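Local coordinates for benzoylformate decarboxylase (Mycobacterium smegmatis, PDB 4Q9D), which belongs to the thiamine pyrophosphate-dependent enzyme family, holds a magnesium ion, and assembles from four copies of its chain, at residues Y267-R279 and L295-P309. Sequence-based numbering, arbitrary orientation.
Sequences YDLVVVVGAEVFR and LLQITADPHRSAVAP
The carboxylate of Glu-276 lies flat over one face of the Arg-304 guanidinium: the two planes are 17° apart and Glu-276 CD sits 3.5 Å above the centre of the guanidinium, while His-303 CE1 covers the opposite face near the rim. Because Glu-276 OE2 is 3.6 Å from Arg-304 NE but well out of the guanidinium plane, with no N-H pointing at it, this salt bridge is one of charge alone. Arg-279 instead grips both oxygens of Glu-276 side-on through NE and NH2; the oxygens lie in its guanidinium plane but are met from above the carboxylate plane. Arg-304 NH2 has its stronger partner in Asp-110 of the third subunit. On the Phe-278 ring, which follows a cis peptide bond, Val-277 CG1 covers one face toward the rim, and Leu-295 CD1 approaches obliquely to 3.5 Å from CZ. Leu-295 CD1, placed there by a chi1 of -173° that turns CG away from the backbone N, also comes within 4.1 Å of Val-272 CG2.

The strands 269-273 and 295-299 that carry Val-272 and Leu-295 are parallel neighbours, their axes 10° apart, in the six-stranded, Rossmann-like sheet of the central domain. Four backbone hydrogen bonds alternate between the strands, from Leu-296 N to Val-270 O through to Gly-274 N to Ile-298 O. The face bearing Val-273 and Ile-298 is covered by helix 318-328.

Past the strand end, Val-277 CG2 presses on the Gln-297 amide, 3.5 Å from CD, and Val-277 CB meets Ala-308 CB. Its chain extended beyond CG, Gln-297 donates a hydrogen bond from NE2 to Arg-304 O (3.2 Å), met from above the carbonyl plane. One water joins Gln-297 NE2 to Ala-275 O; a second accepts from Val-277 N and donates to Arg-304 O.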
ATOM      1  N   TYR B 267      15.736  12.022  39.085  1.00 30.71           N
ATOM      2  CA  TYR B 267      16.186  13.191  38.331  1.00 25.98           C
ATOM      3  C   TYR B 267      15.053  14.161  38.059  1.00 27.08           C
ATOM      4  O   TYR B 267      13.905  13.759  37.919  1.00 32.06           O
ATOM      5  CB  TYR B 267      16.863  12.752  37.027  1.00 25.04           C
ATOM      6  CG  TYR B 267      17.962  11.746  37.275  1.00 27.75           C
ATOM      7  CD1 TYR B 267      19.159  12.133  37.870  1.00 31.87           C
ATOM      8  CD2 TYR B 267      17.788  10.398  36.947  1.00 31.18           C
ATOM      9  CE1 TYR B 267      20.174  11.213  38.120  1.00 29.47           C
ATOM     10  CE2 TYR B 267      18.794   9.468  37.186  1.00 34.35           C
ATOM     11  CZ  TYR B 267      19.986   9.884  37.776  1.00 38.59           C
ATOM     12  OH  TYR B 267      20.983   8.974  38.015  1.00 40.98           O
ATOM     13  N   ASP B 268      15.362  15.453  37.996  1.00 28.99           N
ATOM     14  CA  ASP B 268      14.318  16.406  37.672  1.00 29.41           C
ATOM     15  C   ASP B 268      14.259  16.664  36.158  1.00 31.39           C
ATOM     16  O   ASP B 268      13.272  17.220  35.671  1.00 26.02           O
ATOM     17  CB  ASP B 268      14.426  17.718  38.500  1.00 27.91           C
ATOM     18  CG  ASP B 268      15.735  18.502  38.259  1.00 31.78           C
ATOM     19  OD1 ASP B 268      16.721  17.950  37.746  1.00 29.31           O
ATOM     20  OD2 ASP B 268      15.779  19.705  38.607  1.00 35.03           O
ATOM     21  N   LEU B 269      15.306  16.256  35.423  1.00 25.16           N
ATOM     22  CA  LEU B 269      15.333  16.428  33.964  1.00 27.83           C
ATOM     23  C   LEU B 269      16.139  15.318  33.286  1.00 28.11           C
ATOM     24  O   LEU B 269      17.287  15.050  33.667  1.00 25.92           O
ATOM     25  CB  LEU B 269      15.935  17.779  33.583  1.00 27.06           C
ATOM     26  CG  LEU B 269      16.065  18.038  32.078  1.00 33.66           C
ATOM     27  CD1 LEU B 269      14.682  18.266  31.463  1.00 24.69           C
ATOM     28  CD2 LEU B 269      16.978  19.230  31.800  1.00 24.56           C
ATOM     29  N   VAL B 270      15.520  14.661  32.302  1.00 27.88           N
ATOM     30  CA  VAL B 270      16.217  13.671  31.471  1.00 20.78           C
ATOM     31  C   VAL B 270      16.472  14.281  30.096  1.00 24.05           C
ATOM     32  O   VAL B 270      15.545  14.764  29.432  1.00 25.16           O
ATOM     33  CB  VAL B 270      15.419  12.352  31.355  1.00 26.19           C
ATOM     34  CG1 VAL B 270      16.237  11.317  30.551  1.00 20.89           C
ATOM     35  CG2 VAL B 270      15.127  11.822  32.745  1.00 23.60           C
ATOM     36  N   VAL B 271      17.735  14.301  29.696  1.00 21.92           N
ATOM     37  CA  VAL B 271      18.099  14.778  28.379  1.00 22.27           C
ATOM     38  C   VAL B 271      18.439  13.592  27.476  1.00 25.49           C
ATOM     39  O   VAL B 271      19.440  12.918  27.682  1.00 26.13           O
ATOM     40  CB  VAL B 271      19.290  15.714  28.448  1.00 27.84           C
ATOM     41  CG1 VAL B 271      19.606  16.229  27.050  1.00 22.49           C
ATOM     42  CG2 VAL B 271      18.986  16.878  29.429  1.00 23.45           C
ATOM     43  N   VAL B 272      17.589  13.328  26.493  1.00 22.46           N
ATOM     44  CA  VAL B 272      17.775  12.160  25.634  1.00 23.09           C
ATOM     45  C   VAL B 272      18.261  12.551  24.245  1.00 24.21           C
ATOM     46  O   VAL B 272      17.521  13.177  23.469  1.00 24.35           O
ATOM     47  CB  VAL B 272      16.462  11.363  25.490  1.00 23.38           C
ATOM     48  CG1 VAL B 272      16.722  10.130  24.619  1.00 18.01           C
ATOM     49  CG2 VAL B 272      15.925  10.972  26.891  1.00 19.66           C
ATOM     50  N   VAL B 273      19.491  12.176  23.931  1.00 19.66           N
ATOM     51  CA  VAL B 273      20.105  12.568  22.672  1.00 22.67           C
ATOM     52  C   VAL B 273      20.381  11.325  21.882  1.00 23.76           C
ATOM     53  O   VAL B 273      21.141  10.472  22.311  1.00 21.20           O
ATOM     54  CB  VAL B 273      21.438  13.346  22.876  1.00 19.96           C
ATOM     55  CG1 VAL B 273      21.992  13.803  21.536  1.00 18.51           C
ATOM     56  CG2 VAL B 273      21.226  14.557  23.784  1.00 17.94           C
ATOM     57  N   GLY B 274      19.735  11.181  20.730  1.00 25.49           N
ATOM     58  CA  GLY B 274      20.092  10.066  19.867  1.00 19.02           C
ATOM     59  C   GLY B 274      19.638   8.689  20.283  1.00 22.27           C
ATOM     60  O   GLY B 274      20.138   7.693  19.745  1.00 22.02           O
ATOM     61  N   ALA B 275      18.689   8.640  21.219  1.00 18.66           N
ATOM     62  CA  ALA B 275      18.005   7.404  21.648  1.00 21.31           C
ATOM     63  C   ALA B 275      16.506   7.636  21.529  1.00 26.89           C
ATOM     64  O   ALA B 275      16.037   8.778  21.587  1.00 23.13           O
ATOM     65  CB  ALA B 275      18.358   7.037  23.126  1.00 20.66           C
ATOM     66  N   GLU B 276      15.760   6.556  21.356  1.00 22.57           N
ATOM     67  CA  GLU B 276      14.301   6.594  21.373  1.00 22.94           C
ATOM     68  C   GLU B 276      13.824   6.920  22.775  1.00 27.70           C
ATOM     69  O   GLU B 276      14.558   6.762  23.753  1.00 25.25           O
ATOM     70  CB  GLU B 276      13.742   5.226  20.919  1.00 26.89           C
ATOM     71  CG  GLU B 276      14.185   4.926  19.493  1.00 31.42           C
ATOM     72  CD  GLU B 276      14.311   3.464  19.141  1.00 42.97           C
ATOM     73  OE1 GLU B 276      13.903   2.588  19.943  1.00 31.49           O
ATOM     74  OE2 GLU B 276      14.816   3.204  18.019  1.00 39.85           O
ATOM     75  N   VAL B 277      12.589   7.381  22.863  1.00 22.69           N
ATOM     76  CA  VAL B 277      11.936   7.611  24.129  1.00 24.86           C
ATOM     77  C   VAL B 277      10.749   6.669  24.213  1.00 22.98           C
ATOM     78  O   VAL B 277       9.689   7.010  23.705  1.00 29.76           O
ATOM     79  CB  VAL B 277      11.439   9.083  24.229  1.00 22.65           C
ATOM     80  CG1 VAL B 277      10.629   9.305  25.529  1.00 21.59           C
ATOM     81  CG2 VAL B 277      12.610  10.027  24.170  1.00 23.11           C
ATOM     82  N   PHE B 278      10.912   5.456  24.757  1.00 23.76           N
ATOM     83  CA  PHE B 278      12.186   4.814  25.040  1.00 26.72           C
ATOM     84  C   PHE B 278      12.126   3.453  24.374  1.00 28.08           C
ATOM     85  O   PHE B 278      11.048   2.954  24.082  1.00 24.98           O
ATOM     86  CB  PHE B 278      12.394   4.563  26.543  1.00 20.96           C
ATOM     87  CG  PHE B 278      12.691   5.801  27.343  1.00 23.40           C
ATOM     88  CD1 PHE B 278      13.975   6.310  27.399  1.00 28.02           C
ATOM     89  CD2 PHE B 278      11.688   6.442  28.050  1.00 28.16           C
ATOM     90  CE1 PHE B 278      14.260   7.460  28.159  1.00 27.36           C
ATOM     91  CE2 PHE B 278      11.953   7.601  28.820  1.00 28.56           C
ATOM     92  CZ  PHE B 278      13.246   8.102  28.867  1.00 24.54           C
ATOM     93  N   ARG B 279      13.275   2.834  24.160  1.00 25.49           N
ATOM     94  CA  ARG B 279      13.281   1.516  23.558  1.00 24.53           C
ATOM     95  C   ARG B 279      12.801   0.485  24.576  1.00 26.89           C
ATOM     96  O   ARG B 279      13.613  -0.116  25.271  1.00 26.45           O
ATOM     97  CB  ARG B 279      14.689   1.158  23.096  1.00 20.66           C
ATOM     98  CG  ARG B 279      14.782  -0.161  22.302  1.00 25.33           C
ATOM     99  CD  ARG B 279      16.106  -0.207  21.564  1.00 22.89           C
ATOM    100  NE  ARG B 279      16.115   0.712  20.422  1.00 27.51           N
ATOM    101  CZ  ARG B 279      17.081   0.751  19.504  1.00 30.99           C
ATOM    102  NH1 ARG B 279      18.148  -0.033  19.610  1.00 26.93           N
ATOM    103  NH2 ARG B 279      17.006   1.602  18.501  1.00 30.35           N
ATOM    104  N   LEU B 295      11.378  15.843  30.510  1.00 24.89           N
ATOM    105  CA  LEU B 295      12.215  15.214  29.465  1.00 24.70           C
ATOM    106  C   LEU B 295      12.400  16.078  28.203  1.00 23.70           C
ATOM    107  O   LEU B 295      11.463  16.715  27.728  1.00 23.91           O
ATOM    108  CB  LEU B 295      11.678  13.824  29.102  1.00 21.47           C
ATOM    109  CG  LEU B 295      12.487  12.923  28.141  1.00 24.92           C
ATOM    110  CD1 LEU B 295      12.182  11.457  28.428  1.00 19.58           C
ATOM    111  CD2 LEU B 295      12.155  13.229  26.670  1.00 19.41           C
ATOM    112  N   LEU B 296      13.637  16.131  27.713  1.00 25.13           N
ATOM    113  CA  LEU B 296      13.969  16.742  26.431  1.00 30.13           C
ATOM    114  C   LEU B 296      14.506  15.634  25.526  1.00 25.09           C
ATOM    115  O   LEU B 296      15.247  14.757  25.989  1.00 23.76           O
ATOM    116  CB  LEU B 296      15.077  17.803  26.597  1.00 21.58           C
ATOM    117  CG  LEU B 296      14.715  19.003  27.484  1.00 26.43           C
ATOM    118  CD1 LEU B 296      15.963  19.852  27.741  1.00 23.50           C
ATOM    119  CD2 LEU B 296      13.642  19.822  26.825  1.00 23.82           C
ATOM    120  N   GLN B 297      14.172  15.700  24.240  1.00 22.29           N
ATOM    121  CA  GLN B 297      14.617  14.691  23.272  1.00 22.59           C
ATOM    122  C   GLN B 297      15.226  15.381  22.060  1.00 23.13           C
ATOM    123  O   GLN B 297      14.664  16.336  21.539  1.00 21.80           O
ATOM    124  CB  GLN B 297      13.450  13.805  22.846  1.00 23.07           C
ATOM    125  CG  GLN B 297      13.808  12.727  21.801  1.00 19.28           C
ATOM    126  CD  GLN B 297      12.569  11.990  21.270  1.00 25.62           C
ATOM    127  OE1 GLN B 297      11.435  12.428  21.474  1.00 22.76           O
ATOM    128  NE2 GLN B 297      12.789  10.872  20.591  1.00 22.31           N
ATOM    129  N   ILE B 298      16.384  14.894  21.617  1.00 19.59           N
ATOM    130  CA  ILE B 298      17.038  15.445  20.436  1.00 23.84           C
ATOM    131  C   ILE B 298      17.339  14.263  19.531  1.00 21.17           C
ATOM    132  O   ILE B 298      17.982  13.327  19.959  1.00 21.29           O
ATOM    133  CB  ILE B 298      18.361  16.187  20.790  1.00 21.57           C
ATOM    134  CG1 ILE B 298      18.080  17.434  21.652  1.00 25.48           C
ATOM    135  CG2 ILE B 298      19.131  16.518  19.550  1.00 24.08           C
ATOM    136  CD1 ILE B 298      19.341  18.125  22.128  1.00 19.73           C
ATOM    137  N   THR B 299      16.860  14.303  18.291  1.00 19.46           N
ATOM    138  CA  THR B 299      17.049  13.178  17.378  1.00 19.77           C
ATOM    139  C   THR B 299      17.080  13.678  15.955  1.00 22.45           C
ATOM    140  O   THR B 299      16.494  14.732  15.635  1.00 24.73           O
ATOM    141  CB  THR B 299      15.905  12.137  17.509  1.00 21.02           C
ATOM    142  OG1 THR B 299      16.068  11.117  16.521  1.00 20.77           O
ATOM    143  CG2 THR B 299      14.527  12.781  17.306  1.00 17.84           C
ATOM    144  N   ALA B 300      17.747  12.930  15.086  1.00 19.87           N
ATOM    145  CA  ALA B 300      17.779  13.303  13.663  1.00 21.91           C
ATOM    146  C   ALA B 300      16.585  12.677  12.947  1.00 29.05           C
ATOM    147  O   ALA B 300      16.351  12.940  11.767  1.00 23.25           O
ATOM    148  CB  ALA B 300      19.086  12.863  13.012  1.00 26.83           C
ATOM    149  N   ASP B 301      15.818  11.854  13.665  1.00 22.23           N
ATOM    150  CA  ASP B 301      14.703  11.144  13.037  1.00 22.54           C
ATOM    151  C   ASP B 301      13.334  11.611  13.529  1.00 21.54           C
ATOM    152  O   ASP B 301      12.873  11.195  14.583  1.00 23.22           O
ATOM    153  CB  ASP B 301      14.870   9.631  13.232  1.00 19.86           C
ATOM    154  CG  ASP B 301      13.774   8.812  12.527  1.00 28.14           C
ATOM    155  OD1 ASP B 301      12.848   9.406  11.915  1.00 21.84           O
ATOM    156  OD2 ASP B 301      13.836   7.559  12.600  1.00 33.32           O
ATOM    157  N   PRO B 302      12.654  12.443  12.724  1.00 18.09           N
ATOM    158  CA  PRO B 302      11.356  13.003  13.112  1.00 17.72           C
ATOM    159  C   PRO B 302      10.334  11.939  13.517  1.00 19.16           C
ATOM    160  O   PRO B 302       9.394  12.255  14.246  1.00 22.78           O
ATOM    161  CB  PRO B 302      10.886  13.757  11.845  1.00 21.84           C
ATOM    162  CG  PRO B 302      12.124  13.883  10.984  1.00 22.68           C
ATOM    163  CD  PRO B 302      13.003  12.738  11.317  1.00 22.85           C
ATOM    164  N   HIS B 303      10.502  10.708  13.032  1.00 23.57           N
ATOM    165  CA  HIS B 303       9.600   9.652  13.415  1.00 28.50           C
ATOM    166  C   HIS B 303       9.766   9.342  14.914  1.00 25.66           C
ATOM    167  O   HIS B 303       8.779   9.104  15.636  1.00 24.84           O
ATOM    168  CB  HIS B 303       9.824   8.365  12.588  1.00 21.99           C
ATOM    169  CG  HIS B 303       9.061   7.200  13.135  1.00 25.90           C
ATOM    170  ND1 HIS B 303       9.658   6.187  13.874  1.00 32.47           N
ATOM    171  CD2 HIS B 303       7.736   6.908  13.122  1.00 21.24           C
ATOM    172  CE1 HIS B 303       8.742   5.324  14.254  1.00 21.54           C
ATOM    173  NE2 HIS B 303       7.562   5.734  13.802  1.00 29.11           N
ATOM    174  N   ARG B 304      11.014   9.323  15.370  1.00 22.16           N
ATOM    175  CA  ARG B 304      11.321   9.044  16.783  1.00 23.85           C
ATOM    176  C   ARG B 304      10.820  10.129  17.744  1.00 28.19           C
ATOM    177  O   ARG B 304      10.375   9.819  18.854  1.00 23.99           O
ATOM    178  CB  ARG B 304      12.818   8.790  16.999  1.00 20.81           C
ATOM    179  CG  ARG B 304      13.235   7.392  16.581  1.00 35.01           C
ATOM    180  CD  ARG B 304      12.213   6.427  17.234  1.00 47.67           C
ATOM    181  NE  ARG B 304      12.126   5.114  16.614  1.00 55.45           N
ATOM    182  CZ  ARG B 304      11.427   4.094  17.117  1.00 48.77           C
ATOM    183  NH1 ARG B 304      10.769   4.203  18.281  1.00 46.88           N
ATOM    184  NH2 ARG B 304      11.422   2.947  16.464  1.00 44.89           N
ATOM    185  N   SER B 305      10.872  11.392  17.333  1.00 18.53           N
ATOM    186  CA  SER B 305      10.290  12.449  18.169  1.00 21.29           C
ATOM    187  C   SER B 305       8.769  12.403  18.070  1.00 29.33           C
ATOM    188  O   SER B 305       8.071  12.719  19.029  1.00 23.87           O
ATOM    189  CB  SER B 305      10.811  13.838  17.755  1.00 21.65           C
ATOM    190  OG  SER B 305      10.833  13.953  16.341  1.00 21.62           O
ATOM    191  N   ALA B 306       8.246  11.996  16.907  1.00 22.14           N
ATOM    192  CA  ALA B 306       6.790  11.970  16.717  1.00 20.85           C
ATOM    193  C   ALA B 306       6.076  10.926  17.560  1.00 24.69           C
ATOM    194  O   ALA B 306       4.945  11.160  17.993  1.00 22.87           O
ATOM    195  CB  ALA B 306       6.433  11.752  15.248  1.00 20.13           C
ATOM    196  N   VAL B 307       6.706   9.759  17.745  1.00 22.45           N
ATOM    197  CA  VAL B 307       6.056   8.669  18.489  1.00 23.78           C
ATOM    198  C   VAL B 307       6.295   8.723  20.010  1.00 20.62           C
ATOM    199  O   VAL B 307       5.692   7.954  20.731  1.00 23.78           O
ATOM    200  CB  VAL B 307       6.452   7.251  17.970  1.00 18.72           C
ATOM    201  CG1 VAL B 307       6.072   7.079  16.465  1.00 24.70           C
ATOM    202  CG2 VAL B 307       7.963   6.968  18.197  1.00 15.77           C
ATOM    203  N   ALA B 308       7.189   9.604  20.471  1.00 21.66           N
ATOM    204  CA  ALA B 308       7.547   9.680  21.884  1.00 19.63           C
ATOM    205  C   ALA B 308       6.292   9.978  22.695  1.00 20.11           C
ATOM    206  O   ALA B 308       5.536  10.863  22.333  1.00 19.69           O
ATOM    207  CB  ALA B 308       8.603  10.769  22.107  1.00 18.51           C
ATOM    208  N   PRO B 309       6.046   9.216  23.785  1.00 24.27           N
ATOM    209  CA  PRO B 309       4.818   9.420  24.568  1.00 17.40           C
ATOM    210  C   PRO B 309       4.852  10.702  25.403  1.00 23.93           C
ATOM    211  O   PRO B 309       3.801  11.208  25.813  1.00 19.29           O
ATOM    212  CB  PRO B 309       4.784   8.190  25.504  1.00 20.25           C
ATOM    213  CG  PRO B 309       6.205   7.775  25.645  1.00 18.49           C
ATOM    214  CD  PRO B 309       6.864   8.106  24.304  1.00 19.75           C
TER
HETATM  215  O   HOH W   1      14.876   9.681  19.585  1.00 33.84           O
HETATM  216  O   HOH W   2      11.117   7.568  20.422  1.00 23.05           O